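Local coordinates for protein N-terminal acetyltransferase B complex subunit NAT3 (Candida albicans, PDB 5K04) that probably catalyses the acetylation of protein N-termini with acetyl-coenzyme A, as the GNAT-family subunit of the NatB complex, at residues S3-Q8 with K45-P50; S55-A60 with A77-D82; T73-V78 with K92-L97. All coordinates share one frame; numbering follows the deposited sequence.

Contact 1. Residues S3-Q8 with K45-P50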
loop_
_atom_site.group_PDB
_atom_site.type_symbol
_atom_site.label_atom_id
_atom_site.label_comp_id
_atom_site.label_asym_id
_atom_site.label_seq_id
_atom_site.Cartn_x
_atom_site.Cartn_y
_atom_site.Cartn_z
ATOM N N SER B 3 -15.729 -17.211 1.159
ATOM C CA SER B 3 -16.734 -16.360 1.766
ATOM C C SER B 3 -16.647 -14.994 1.097
ATOM O O SER B 3 -15.613 -14.620 0.536
ATOM C CB SER B 3 -16.547 -16.251 3.290
ATOM O OG SER B 3 -16.411 -17.544 3.873
ATOM N N ILE B 4 -17.745 -14.251 1.131
ATOM C CA ILE B 4 -17.818 -12.959 0.469
ATOM C C ILE B 4 -17.926 -11.873 1.526
ATOM O O ILE B 4 -18.720 -11.986 2.473
ATOM C CB ILE B 4 -18.982 -12.920 -0.535
ATOM C CG1 ILE B 4 -18.598 -13.766 -1.756
ATOM C CG2 ILE B 4 -19.262 -11.505 -0.978
ATOM C CD1 ILE B 4 -19.706 -13.946 -2.766
ATOM N N LYS B 5 -17.111 -10.830 1.369
ATOM C CA LYS B 5 -17.026 -9.705 2.286
ATOM C C LYS B 5 -17.046 -8.388 1.517
ATOM O O LYS B 5 -16.621 -8.317 0.357
ATOM C CB LYS B 5 -15.760 -9.745 3.156
ATOM C CG LYS B 5 -15.470 -11.053 3.889
ATOM C CD LYS B 5 -16.521 -11.433 4.921
ATOM C CE LYS B 5 -16.211 -12.833 5.456
ATOM N NZ LYS B 5 -17.305 -13.418 6.317
ATOM N N PRO B 6 -17.530 -7.325 2.153
ATOM C CA PRO B 6 -17.465 -6.014 1.524
ATOM C C PRO B 6 -16.026 -5.576 1.365
ATOM O O PRO B 6 -15.183 -5.798 2.241
ATOM C CB PRO B 6 -18.215 -5.108 2.501
ATOM C CG PRO B 6 -19.052 -6.037 3.318
ATOM C CD PRO B 6 -18.227 -7.281 3.450
ATOM N N PHE B 7 -15.770 -4.931 0.234
ATOM C CA PHE B 7 -14.459 -4.407 -0.068
ATOM C C PHE B 7 -14.255 -3.093 0.677
ATOM O O PHE B 7 -15.183 -2.286 0.824
ATOM C CB PHE B 7 -14.330 -4.220 -1.578
ATOM C CG PHE B 7 -12.941 -3.941 -2.046
ATOM C CD1 PHE B 7 -12.467 -2.644 -2.095
ATOM C CD2 PHE B 7 -12.115 -4.975 -2.483
ATOM C CE1 PHE B 7 -11.186 -2.365 -2.562
ATOM C CE2 PHE B 7 -10.836 -4.701 -2.947
ATOM C CZ PHE B 7 -10.367 -3.390 -2.979
ATOM N N GLN B 8 -13.040 -2.904 1.173
ATOM C CA GLN B 8 -12.641 -1.680 1.840
ATOM C C GLN B 8 -11.345 -1.198 1.208
ATOM O O GLN B 8 -10.527 -1.996 0.746
ATOM C CB GLN B 8 -12.455 -1.886 3.363
ATOM C CG GLN B 8 -13.690 -2.424 4.096
ATOM C CD GLN B 8 -14.735 -1.344 4.373
ATOM O OE1 GLN B 8 -14.474 -0.148 4.205
ATOM N NE2 GLN B 8 -15.925 -1.767 4.813
ATOM N N LYS B 45 -15.501 -8.732 -2.211
ATOM C CA LYS B 45 -14.348 -9.579 -2.393
ATOM C C LYS B 45 -14.668 -10.985 -1.910
ATOM O O LYS B 45 -15.510 -11.197 -1.026
ATOM C CB LYS B 45 -13.131 -9.033 -1.633
ATOM C CG LYS B 45 -13.341 -8.927 -0.112
ATOM C CD LYS B 45 -12.028 -8.623 0.608
ATOM C CE LYS B 45 -12.206 -8.511 2.115
ATOM N NZ LYS B 45 -10.897 -8.105 2.733
ATOM N N SER B 46 -13.993 -11.944 -2.527
ATOM C CA SER B 46 -13.987 -13.306 -2.038
ATOM C C SER B 46 -12.778 -13.478 -1.137
ATOM O O SER B 46 -11.752 -12.814 -1.310
ATOM C CB SER B 46 -13.953 -14.320 -3.188
ATOM O OG SER B 46 -12.828 -14.126 -4.042
ATOM N N VAL B 47 -12.915 -14.389 -0.177
ATOM C CA VAL B 47 -11.959 -14.581 0.906
ATOM C C VAL B 47 -11.928 -16.068 1.232
ATOM O O VAL B 47 -12.946 -16.759 1.129
ATOM C CB VAL B 47 -12.369 -13.677 2.096
ATOM C CG1 VAL B 47 -12.077 -14.292 3.399
ATOM C CG2 VAL B 47 -11.736 -12.268 1.967
ATOM N N GLU B 48 -10.751 -16.567 1.594
ATOM C CA GLU B 48 -10.553 -17.994 1.782
ATOM C C GLU B 48 -9.971 -18.309 3.155
ATOM O O GLU B 48 -9.180 -17.547 3.717
ATOM C CB GLU B 48 -9.617 -18.598 0.713
ATOM C CG GLU B 48 -10.002 -18.314 -0.708
ATOM C CD GLU B 48 -11.364 -18.882 -1.086
ATOM O OE1 GLU B 48 -12.022 -18.274 -1.963
ATOM O OE2 GLU B 48 -11.752 -19.931 -0.533
ATOM N N THR B 49 -10.380 -19.456 3.670
ATOM C CA THR B 49 -9.667 -20.115 4.750
ATOM C C THR B 49 -8.360 -20.869 4.553
ATOM O O THR B 49 -8.214 -21.609 3.573
ATOM C CB THR B 49 -10.320 -21.456 5.039
ATOM O OG1 THR B 49 -10.346 -22.222 3.822
ATOM C CG2 THR B 49 -11.731 -21.236 5.509
ATOM N N PRO B 50 -7.361 -20.540 5.404
ATOM C CA PRO B 50 -7.569 -20.055 6.779
ATOM C C PRO B 50 -7.176 -18.601 7.209
ATOM O O PRO B 50 -7.416 -18.308 8.381
ATOM C CB PRO B 50 -6.713 -21.034 7.586
ATOM C CG PRO B 50 -5.592 -21.405 6.649
ATOM C CD PRO B 50 -5.982 -21.022 5.238
HETATM O O HOH W 1 -13.932 -18.113 4.095
#

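Contact 2. Residues S55-A60 with A77-D82. Unlike the reference sequence in segment 77-82: Leu81 (reference Ser). With COA (coenzyme A), chain D.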
loop_
_atom_site.group_PDB
_atom_site.type_symbol
_atom_site.label_atom_id
_atom_site.label_comp_id
_atom_site.label_asym_id
_atom_site.label_seq_id
_atom_site.Cartn_x
_atom_site.Cartn_y
_atom_site.Cartn_z
ATOM N N SER B 55 -9.229 -13.743 -2.411
ATOM C CA SER B 55 -9.065 -14.636 -3.544
ATOM C C SER B 55 -9.601 -14.040 -4.844
ATOM O O SER B 55 -9.319 -14.581 -5.921
ATOM C CB SER B 55 -9.771 -15.961 -3.248
ATOM O OG SER B 55 -11.099 -15.719 -2.823
ATOM N N GLY B 56 -10.360 -12.948 -4.761
ATOM C CA GLY B 56 -10.885 -12.269 -5.930
ATOM C C GLY B 56 -11.803 -11.143 -5.507
ATOM O O GLY B 56 -12.104 -10.967 -4.325
ATOM N N TYR B 57 -12.253 -10.373 -6.500
ATOM C CA TYR B 57 -13.215 -9.320 -6.217
ATOM C C TYR B 57 -14.054 -9.015 -7.449
ATOM O O TYR B 57 -13.709 -9.376 -8.577
ATOM C CB TYR B 57 -12.545 -8.032 -5.695
ATOM C CG TYR B 57 -11.475 -7.410 -6.590
ATOM C CD1 TYR B 57 -11.806 -6.522 -7.609
ATOM C CD2 TYR B 57 -10.129 -7.684 -6.373
ATOM C CE1 TYR B 57 -10.818 -5.947 -8.407
ATOM C CE2 TYR B 57 -9.143 -7.130 -7.148
ATOM C CZ TYR B 57 -9.482 -6.257 -8.165
ATOM O OH TYR B 57 -8.466 -5.718 -8.921
ATOM N N MET B 58 -15.190 -8.362 -7.179
ATOM C CA MET B 58 -16.125 -7.854 -8.170
ATOM C C MET B 58 -16.313 -6.356 -7.955
ATOM O O MET B 58 -16.533 -5.910 -6.823
ATOM C CB MET B 58 -17.481 -8.559 -8.068
ATOM C CG MET B 58 -18.637 -7.677 -8.497
ATOM S SD MET B 58 -18.559 -7.327 -10.223
ATOM C CE MET B 58 -18.724 -8.976 -10.709
ATOM N N MET B 59 -16.167 -5.584 -9.035
ATOM C CA MET B 59 -16.531 -4.176 -9.078
ATOM C C MET B 59 -17.619 -4.056 -10.124
ATOM O O MET B 59 -17.392 -4.368 -11.296
ATOM C CB MET B 59 -15.348 -3.268 -9.441
ATOM C CG MET B 59 -14.102 -3.466 -8.592
ATOM S SD MET B 59 -12.680 -2.681 -9.299
ATOM C CE MET B 59 -13.357 -1.099 -9.271
ATOM N N ALA B 60 -18.803 -3.640 -9.697
ATOM C CA ALA B 60 -19.909 -3.409 -10.603
ATOM C C ALA B 60 -20.565 -2.077 -10.246
ATOM O O ALA B 60 -20.282 -1.474 -9.207
ATOM C CB ALA B 60 -20.923 -4.565 -10.556
ATOM N N ALA B 77 -15.132 -5.017 -13.353
ATOM C CA ALA B 77 -13.965 -5.854 -13.086
ATOM C C ALA B 77 -14.333 -7.085 -12.259
ATOM O O ALA B 77 -14.966 -6.970 -11.201
ATOM C CB ALA B 77 -12.875 -5.043 -12.367
ATOM N N VAL B 78 -13.914 -8.250 -12.749
ATOM C CA VAL B 78 -13.873 -9.501 -12.006
ATOM C C VAL B 78 -12.485 -10.096 -12.184
ATOM O O VAL B 78 -11.998 -10.197 -13.314
ATOM C CB VAL B 78 -14.920 -10.511 -12.506
ATOM C CG1 VAL B 78 -15.111 -11.616 -11.491
ATOM C CG2 VAL B 78 -16.217 -9.828 -12.809
ATOM N N THR B 79 -11.857 -10.502 -11.079
ATOM C CA THR B 79 -10.588 -11.209 -11.119
ATOM C C THR B 79 -10.540 -12.202 -9.976
ATOM O O THR B 79 -11.147 -12.002 -8.923
ATOM C CB THR B 79 -9.353 -10.295 -11.017
ATOM O OG1 THR B 79 -9.551 -9.294 -10.003
ATOM C CG2 THR B 79 -9.116 -9.639 -12.319
ATOM N N VAL B 80 -9.770 -13.256 -10.193
ATOM C CA VAL B 80 -9.609 -14.340 -9.245
ATOM C C VAL B 80 -8.128 -14.654 -9.149
ATOM O O VAL B 80 -7.448 -14.782 -10.172
ATOM C CB VAL B 80 -10.410 -15.582 -9.679
ATOM C CG1 VAL B 80 -10.143 -16.768 -8.746
ATOM C CG2 VAL B 80 -11.892 -15.247 -9.733
ATOM N N LEU B 81 -7.625 -14.732 -7.917
ATOM C CA LEU B 81 -6.265 -15.195 -7.661
ATOM C C LEU B 81 -6.016 -16.554 -8.318
ATOM O O LEU B 81 -6.876 -17.437 -8.292
ATOM C CB LEU B 81 -6.039 -15.281 -6.147
ATOM C CG LEU B 81 -4.666 -15.719 -5.663
ATOM C CD1 LEU B 81 -3.651 -14.751 -6.213
ATOM C CD2 LEU B 81 -4.629 -15.780 -4.124
ATOM N N ASP B 82 -4.815 -16.709 -8.908
ATOM C CA ASP B 82 -4.464 -17.919 -9.664
ATOM C C ASP B 82 -4.680 -19.206 -8.865
ATOM O O ASP B 82 -5.113 -20.221 -9.420
ATOM C CB ASP B 82 -3.005 -17.828 -10.131
ATOM C CG ASP B 82 -2.034 -17.561 -8.987
ATOM O OD1 ASP B 82 -2.476 -17.530 -7.817
ATOM O OD2 ASP B 82 -0.826 -17.373 -9.260
HETATM N N1A COA D . -8.750 -21.681 -19.807
HETATM C C2A COA D . -9.808 -22.358 -20.621
HETATM N N3A COA D . -11.176 -22.016 -20.050
HETATM C C4A COA D . -11.469 -21.230 -18.832
HETATM C C5A COA D . -10.276 -20.620 -17.936
HETATM C C6A COA D . -8.834 -20.844 -18.542
HETATM N N6A COA D . -7.645 -20.286 -17.989
HETATM N N7A COA D . -10.825 -19.701 -16.810
HETATM C C8A COA D . -12.390 -19.576 -16.863
HETATM N N9A COA D . -12.626 -20.523 -18.178
HETATM C C1B COA D . -14.137 -20.539 -18.779
HETATM C C2B COA D . -14.704 -21.941 -19.167
HETATM O O2B COA D . -15.013 -22.413 -20.480
HETATM C C3B COA D . -15.429 -22.098 -17.849
HETATM O O3B COA D . -16.169 -23.180 -17.276
HETATM P P3B COA D . -15.986 -24.675 -16.641
HETATM O O7A COA D . -16.407 -24.566 -15.187
HETATM O O8A COA D . -16.996 -25.531 -17.416
HETATM O O9A COA D . -14.532 -25.042 -16.827
HETATM C C4B COA D . -15.626 -20.594 -17.274
HETATM O O4B COA D . -14.938 -19.535 -18.058
HETATM C C5B COA D . -15.951 -20.384 -15.746
HETATM O O5B COA D . -14.985 -20.564 -14.706
HETATM P P1A COA D . -14.629 -20.131 -13.191
HETATM O O1A COA D . -15.813 -19.421 -12.649
HETATM O O2A COA D . -14.208 -21.356 -12.436
HETATM O O3A COA D . -13.407 -19.168 -13.362
HETATM P P2A COA D . -12.169 -18.546 -12.537
HETATM O O4A COA D . -10.983 -19.430 -12.791
HETATM O O5A COA D . -12.569 -18.315 -11.163
HETATM O O6A COA D . -11.940 -17.182 -13.355
HETATM C CBP COA D . -11.087 -15.300 -15.031
HETATM C CCP COA D . -11.978 -16.683 -14.699
HETATM C CDP COA D . -11.161 -14.929 -16.670
HETATM C CEP COA D . -11.650 -14.015 -14.083
HETATM C CAP COA D . -9.435 -15.620 -14.593
HETATM O OAP COA D . -8.927 -16.897 -14.900
HETATM C C9P COA D . -8.546 -14.289 -14.401
HETATM O O9P COA D . -7.766 -13.758 -15.380
HETATM N N8P COA D . -9.046 -13.316 -13.344
HETATM C C7P COA D . -9.042 -11.755 -13.561
HETATM C C6P COA D . -8.562 -11.218 -14.959
HETATM C C5P COA D . -9.413 -11.355 -16.355
HETATM O O5P COA D . -8.935 -11.945 -17.457
HETATM N N4P COA D . -10.811 -10.880 -16.300
HETATM C C3P COA D . -12.227 -11.179 -16.297
HETATM C C2P COA D . -13.082 -12.057 -17.194
HETATM S S1P COA D . -13.451 -11.684 -18.882
#

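Contact 3. Residues T73-V78 with K92-L97. With COA (coenzyme A), chain D.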
loop_
_atom_site.group_PDB
_atom_site.type_symbol
_atom_site.label_atom_id
_atom_site.label_comp_id
_atom_site.label_asym_id
_atom_site.label_seq_id
_atom_site.Cartn_x
_atom_site.Cartn_y
_atom_site.Cartn_z
ATOM N N THR B 73 -27.395 -2.879 -14.469
ATOM C CA THR B 73 -26.116 -3.014 -13.791
ATOM C C THR B 73 -25.031 -3.355 -14.805
ATOM O O THR B 73 -25.289 -3.948 -15.859
ATOM C CB THR B 73 -26.139 -4.071 -12.682
ATOM O OG1 THR B 73 -25.918 -5.353 -13.246
ATOM C CG2 THR B 73 -27.472 -4.082 -12.011
ATOM N N HIS B 74 -23.808 -2.955 -14.472
ATOM C CA HIS B 74 -22.660 -3.124 -15.344
ATOM C C HIS B 74 -21.514 -3.701 -14.532
ATOM O O HIS B 74 -21.216 -3.207 -13.439
ATOM C CB HIS B 74 -22.236 -1.800 -15.984
ATOM C CG HIS B 74 -21.070 -1.939 -16.906
ATOM N ND1 HIS B 74 -21.215 -2.255 -18.241
ATOM C CD2 HIS B 74 -19.738 -1.837 -16.683
ATOM C CE1 HIS B 74 -20.020 -2.327 -18.802
ATOM N NE2 HIS B 74 -19.108 -2.089 -17.877
ATOM N N ILE B 75 -20.894 -4.754 -15.061
ATOM C CA ILE B 75 -19.683 -5.322 -14.476
ATOM C C ILE B 75 -18.477 -4.591 -15.061
ATOM O O ILE B 75 -18.304 -4.559 -16.284
ATOM C CB ILE B 75 -19.593 -6.831 -14.748
ATOM C CG1 ILE B 75 -20.701 -7.582 -14.016
ATOM C CG2 ILE B 75 -18.243 -7.353 -14.311
ATOM C CD1 ILE B 75 -20.951 -8.968 -14.582
ATOM N N THR B 76 -17.644 -4.001 -14.200
ATOM C CA THR B 76 -16.406 -3.388 -14.669
ATOM C C THR B 76 -15.181 -4.261 -14.448
ATOM O O THR B 76 -14.284 -4.269 -15.290
ATOM C CB THR B 76 -16.182 -2.026 -14.008
ATOM O OG1 THR B 76 -15.725 -2.203 -12.669
ATOM C CG2 THR B 76 -17.459 -1.302 -13.989
ATOM N N ALA B 77 -15.132 -5.017 -13.353
ATOM C CA ALA B 77 -13.965 -5.854 -13.086
ATOM C C ALA B 77 -14.333 -7.085 -12.259
ATOM O O ALA B 77 -14.966 -6.970 -11.201
ATOM C CB ALA B 77 -12.875 -5.043 -12.367
ATOM N N VAL B 78 -13.914 -8.250 -12.749
ATOM C CA VAL B 78 -13.873 -9.501 -12.006
ATOM C C VAL B 78 -12.485 -10.096 -12.184
ATOM O O VAL B 78 -11.998 -10.197 -13.314
ATOM C CB VAL B 78 -14.920 -10.511 -12.506
ATOM C CG1 VAL B 78 -15.111 -11.616 -11.491
ATOM C CG2 VAL B 78 -16.217 -9.828 -12.809
ATOM N N LYS B 92 -19.167 -17.405 -9.366
ATOM C CA LYS B 92 -19.903 -17.094 -8.140
ATOM C C LYS B 92 -19.975 -15.589 -7.895
ATOM O O LYS B 92 -21.034 -15.066 -7.533
ATOM C CB LYS B 92 -19.265 -17.800 -6.938
ATOM C CG LYS B 92 -19.393 -17.020 -5.613
ATOM C CD LYS B 92 -18.897 -17.796 -4.381
ATOM C CE LYS B 92 -20.063 -18.418 -3.618
ATOM N NZ LYS B 92 -21.005 -17.380 -3.049
ATOM N N LEU B 93 -18.853 -14.886 -8.082
ATOM C CA LEU B 93 -18.822 -13.431 -7.922
ATOM C C LEU B 93 -19.804 -12.737 -8.867
ATOM O O LEU B 93 -20.489 -11.781 -8.473
ATOM C CB LEU B 93 -17.401 -12.919 -8.164
ATOM C CG LEU B 93 -16.374 -13.258 -7.081
ATOM C CD1 LEU B 93 -14.967 -13.035 -7.596
ATOM C CD2 LEU B 93 -16.614 -12.424 -5.829
ATOM N N CYS B 94 -19.886 -13.210 -10.118
ATOM C CA CYS B 94 -20.834 -12.642 -11.072
ATOM C C CYS B 94 -22.279 -12.981 -10.687
ATOM O O CYS B 94 -23.170 -12.123 -10.760
ATOM C CB CYS B 94 -20.491 -13.123 -12.498
ATOM S SG CYS B 94 -18.908 -12.642 -13.156
ATOM N N LEU B 95 -22.520 -14.215 -10.222
ATOM C CA LEU B 95 -23.872 -14.639 -9.857
ATOM C C LEU B 95 -24.380 -13.970 -8.572
ATOM O O LEU B 95 -25.585 -13.752 -8.426
ATOM C CB LEU B 95 -23.899 -16.152 -9.715
ATOM C CG LEU B 95 -23.928 -16.958 -11.009
ATOM C CD1 LEU B 95 -24.055 -18.447 -10.682
ATOM C CD2 LEU B 95 -25.080 -16.501 -11.903
ATOM N N GLU B 96 -23.482 -13.629 -7.645
ATOM C CA GLU B 96 -23.868 -12.943 -6.411
ATOM C C GLU B 96 -24.516 -11.577 -6.676
ATOM O O GLU B 96 -25.313 -11.102 -5.860
ATOM C CB GLU B 96 -22.631 -12.786 -5.516
ATOM C CG GLU B 96 -22.762 -11.804 -4.340
ATOM C CD GLU B 96 -23.735 -12.248 -3.246
ATOM O OE1 GLU B 96 -24.021 -11.420 -2.349
ATOM O OE2 GLU B 96 -24.204 -13.411 -3.267
ATOM N N LEU B 97 -24.166 -10.922 -7.792
ATOM C CA LEU B 97 -24.828 -9.672 -8.167
ATOM C C LEU B 97 -26.341 -9.844 -8.223
ATOM O O LEU B 97 -27.094 -8.974 -7.771
ATOM C CB LEU B 97 -24.307 -9.193 -9.520
ATOM C CG LEU B 97 -22.885 -8.645 -9.536
ATOM C CD1 LEU B 97 -22.394 -8.474 -10.963
ATOM C CD2 LEU B 97 -22.851 -7.326 -8.813
HETATM N N1A COA D . -8.750 -21.681 -19.807
HETATM C C2A COA D . -9.808 -22.358 -20.621
HETATM N N3A COA D . -11.176 -22.016 -20.050
HETATM C C4A COA D . -11.469 -21.230 -18.832
HETATM C C5A COA D . -10.276 -20.620 -17.936
HETATM C C6A COA D . -8.834 -20.844 -18.542
HETATM N N6A COA D . -7.645 -20.286 -17.989
HETATM N N7A COA D . -10.825 -19.701 -16.810
HETATM C C8A COA D . -12.390 -19.576 -16.863
HETATM N N9A COA D . -12.626 -20.523 -18.178
HETATM C C1B COA D . -14.137 -20.539 -18.779
HETATM C C2B COA D . -14.704 -21.941 -19.167
HETATM O O2B COA D . -15.013 -22.413 -20.480
HETATM C C3B COA D . -15.429 -22.098 -17.849
HETATM O O3B COA D . -16.169 -23.180 -17.276
HETATM P P3B COA D . -15.986 -24.675 -16.641
HETATM O O7A COA D . -16.407 -24.566 -15.187
HETATM O O8A COA D . -16.996 -25.531 -17.416
HETATM O O9A COA D . -14.532 -25.042 -16.827
HETATM C C4B COA D . -15.626 -20.594 -17.274
HETATM O O4B COA D . -14.938 -19.535 -18.058
HETATM C C5B COA D . -15.951 -20.384 -15.746
HETATM O O5B COA D . -14.985 -20.564 -14.706
HETATM P P1A COA D . -14.629 -20.131 -13.191
HETATM O O1A COA D . -15.813 -19.421 -12.649
HETATM O O2A COA D . -14.208 -21.356 -12.436
HETATM O O3A COA D . -13.407 -19.168 -13.362
HETATM P P2A COA D . -12.169 -18.546 -12.537
HETATM O O4A COA D . -10.983 -19.430 -12.791
HETATM O O5A COA D . -12.569 -18.315 -11.163
HETATM O O6A COA D . -11.940 -17.182 -13.355
HETATM C CBP COA D . -11.087 -15.300 -15.031
HETATM C CCP COA D . -11.978 -16.683 -14.699
HETATM C CDP COA D . -11.161 -14.929 -16.670
HETATM C CEP COA D . -11.650 -14.015 -14.083
HETATM C CAP COA D . -9.435 -15.620 -14.593
HETATM O OAP COA D . -8.927 -16.897 -14.900
HETATM C C9P COA D . -8.546 -14.289 -14.401
HETATM O O9P COA D . -7.766 -13.758 -15.380
HETATM N N8P COA D . -9.046 -13.316 -13.344
HETATM C C7P COA D . -9.042 -11.755 -13.561
HETATM C C6P COA D . -8.562 -11.218 -14.959
HETATM C C5P COA D . -9.413 -11.355 -16.355
HETATM O O5P COA D . -8.935 -11.945 -17.457
HETATM N N4P COA D . -10.811 -10.880 -16.300
HETATM C C3P COA D . -12.227 -11.179 -16.297
HETATM C C2P COA D . -13.082 -12.057 -17.194
HETATM S S1P COA D . -13.451 -11.684 -18.882
#

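Contact 1. Residues S3-Q8 with K45-P50
Ser3, Ile4 and Lys5 pair with Val47, Ser46 and Lys45 in an antiparallel ladder whose two short strands meet at a marked twist, their directions differing by 131°. Backbone bonding comes in two hydrogen-bonded pairs. At Ser3 and Val47 the bond from Ser3 N to Val47 O is 2.8 Å, whereas the return bond from Val47 N to Ser3 O is bent and weak. At Lys5 and Lys45 both bonds are nearly straight, that from Lys45 N to Lys5 O closing at 172°. Ile4 and Ser46 form the non-hydrogen-bonded pair between them, and the CA-H groups of both residues approach carbonyl oxygens of the opposite strand.

Side-chain packing comes mainly from the aliphatic stem of Lys45. Its CG sits between the backbone N and the carbonyl carbon (chi1 60°), and from there the extended chain runs across the neighbouring strand. Lys45 CG makes a CH contact with a carbonyl oxygen, 3.4 Å from Lys5 O, and the apolar touch is that of Lys45 CE, 3.9 Å from Lys5 CB. Lys45 CB meets the edge of the Phe7 ring, 4.3 Å from CD2, while that ring stacks on Phe43.

The charged ends diverge. Lys5, bent at chi2, carries its ammonium to Asp249 of the partner chain, and Lys45 reaches Asp11, each in a salt bridge of its own. A water 2.6 Å from Ser3 OG also makes a weak bond to Val47 O; the same hydroxyl is bonded to the backbone N of Asp249 of the partner chain.

Several polar links to the partner subunit start from strand 3-6, and Glu48 of the other segment adds a salt bridge to Arg277 of that subunit. Strand 3-6 is an outermost strand of this chain's mixed GNAT sheet, added by ordinary antiparallel pairing with strand 43-48.

Contact 2. Residues S55-A60 with A77-D82
Tyr57 and Thr79 stand side by side on one face of an antiparallel hairpin, pointing the same way. Tyr57 has its CG between the backbone N and the carbonyl carbon (chi1 57°), which raises the ring beside the neighbouring strand and turns one face to Thr79. The hydroxyl OG1 of Thr79 lies 3.5 Å above that ring plane, offset toward the rim and nearest to CE2 and CZ of Tyr57. Farther out, the phenol OH is hydrogen-bonded to Asn19, so the ring is held at its far end too. Along the same face, Met59 rests its SD 3.9 Å from the CB of Ala77.

On the reverse face, Met58 and Val78 cross at a slant. The methionine chain bends at both chi2 and chi3, which folds the methyl back to the partner strand and brings Met58 CE snugly to 3.4 Å from Val78 CG2. At Gly56, which lacks a side chain, the strands draw together until its CA is 4.1 Å from the CA of Val80. Leu81, just past the strand, points toward Ser55 and lays its CB 3.4 Å from Ser55 O.

Backbone bonds hold this arrangement in register. Met59 N to Ala77 O is 2.8 Å, and Ala77 N returns the bond to Met59 O. The bond from Thr79 N to Tyr57 O is weak by comparison.

Val78, Thr79 and Val80 line the coenzyme A pocket; Val80 N is 3.2 Å from N8P of the cofactor, whose close approach to Thr79 is doubtful in detail. The side-chain contacts are largely apolar, so the strand pairing is carried by the backbone, and the buried hydroxyl of Thr79, with no hydrogen-bonding partner in the model, relies on its packing against the Tyr57 ring.

Contact 3. Residues T73-V78 with K92-L97
Ile75 and Val78 meet Cys94, Leu97 and Leu93 inside the beta-alpha-beta crossover at the heart of the GNAT fold, in which strand 70-80 leads through helix 89-96 to the parallel strand 108-114. The turn before the helix and the helix's first residues carry Arg86, Gly88 and Ala90, all coenzyme A binders, in the arrangement usual for the pyrophosphate loop of this family. Strand and helix axes run 149° apart in direction and come no closer than 10.0 Å, a gap filled by apolar side chains with no hydrogen bond across it.

A classic beta bulge shapes the strand side. Thr76 and Ala77 both face Met59 of the neighbouring strand, and this extra residue resets the alternation of the strand, so that Ile75 and Val78, three positions apart, both point at the helix.

Two small clusters result. In the first, Ile75 and Leu97 cross at an angle, Ile75 CG1 lying 3.6 Å from Leu97 CD1, with Ile75 CD1 almost as near the same methyl. CG1 of Ile75 stands opposite its carbonyl carbon (chi1 -67°), a torsion that sends the longer branch out to the leucine. In the second, the branches of Val78 divide the helix between them: CG1 slides past Leu93, 4.1 Å from its CD1, as the two side chains run in opposite directions, while CG2 packs 3.9 Å from Cys94 SG. That sulfur also bridges the clusters, since Ile75 CD1 is 4.4 Å from Cys94 SG.

The surroundings continue this apolar core: Ile75 also touches Ile109 and Leu111 of the next strand, and Cys94 touches Leu127. On the cofactor side of the strand, the carbonyl O of Val78 sits 3.1 Å from C3P of coenzyme A.

Contacts 1 and 2 are strand pairs within one sheet, and contact 3 packs helix 89-96 against it. Contacts 1 and 2, with centres about 11 Å apart, meet where strands 43-48 and 53-65 pair: Ser46 OG is 2.6 Å from Ser55 OG, a probable hydrogen bond. Contacts 2 and 3 share Ala77 and Val78, their centres about 9 Å apart, and the Met58 methyl reaches Leu97, with CE 3.7 Å from CD1. Contact 1 touches contact 3 where Ile4 packs on Lys92 and Glu96. Both contacts 2 and 3 touch coenzyme A; contact 1 is farther off, the Ser46 side chain lying about 8 Å from the cofactor.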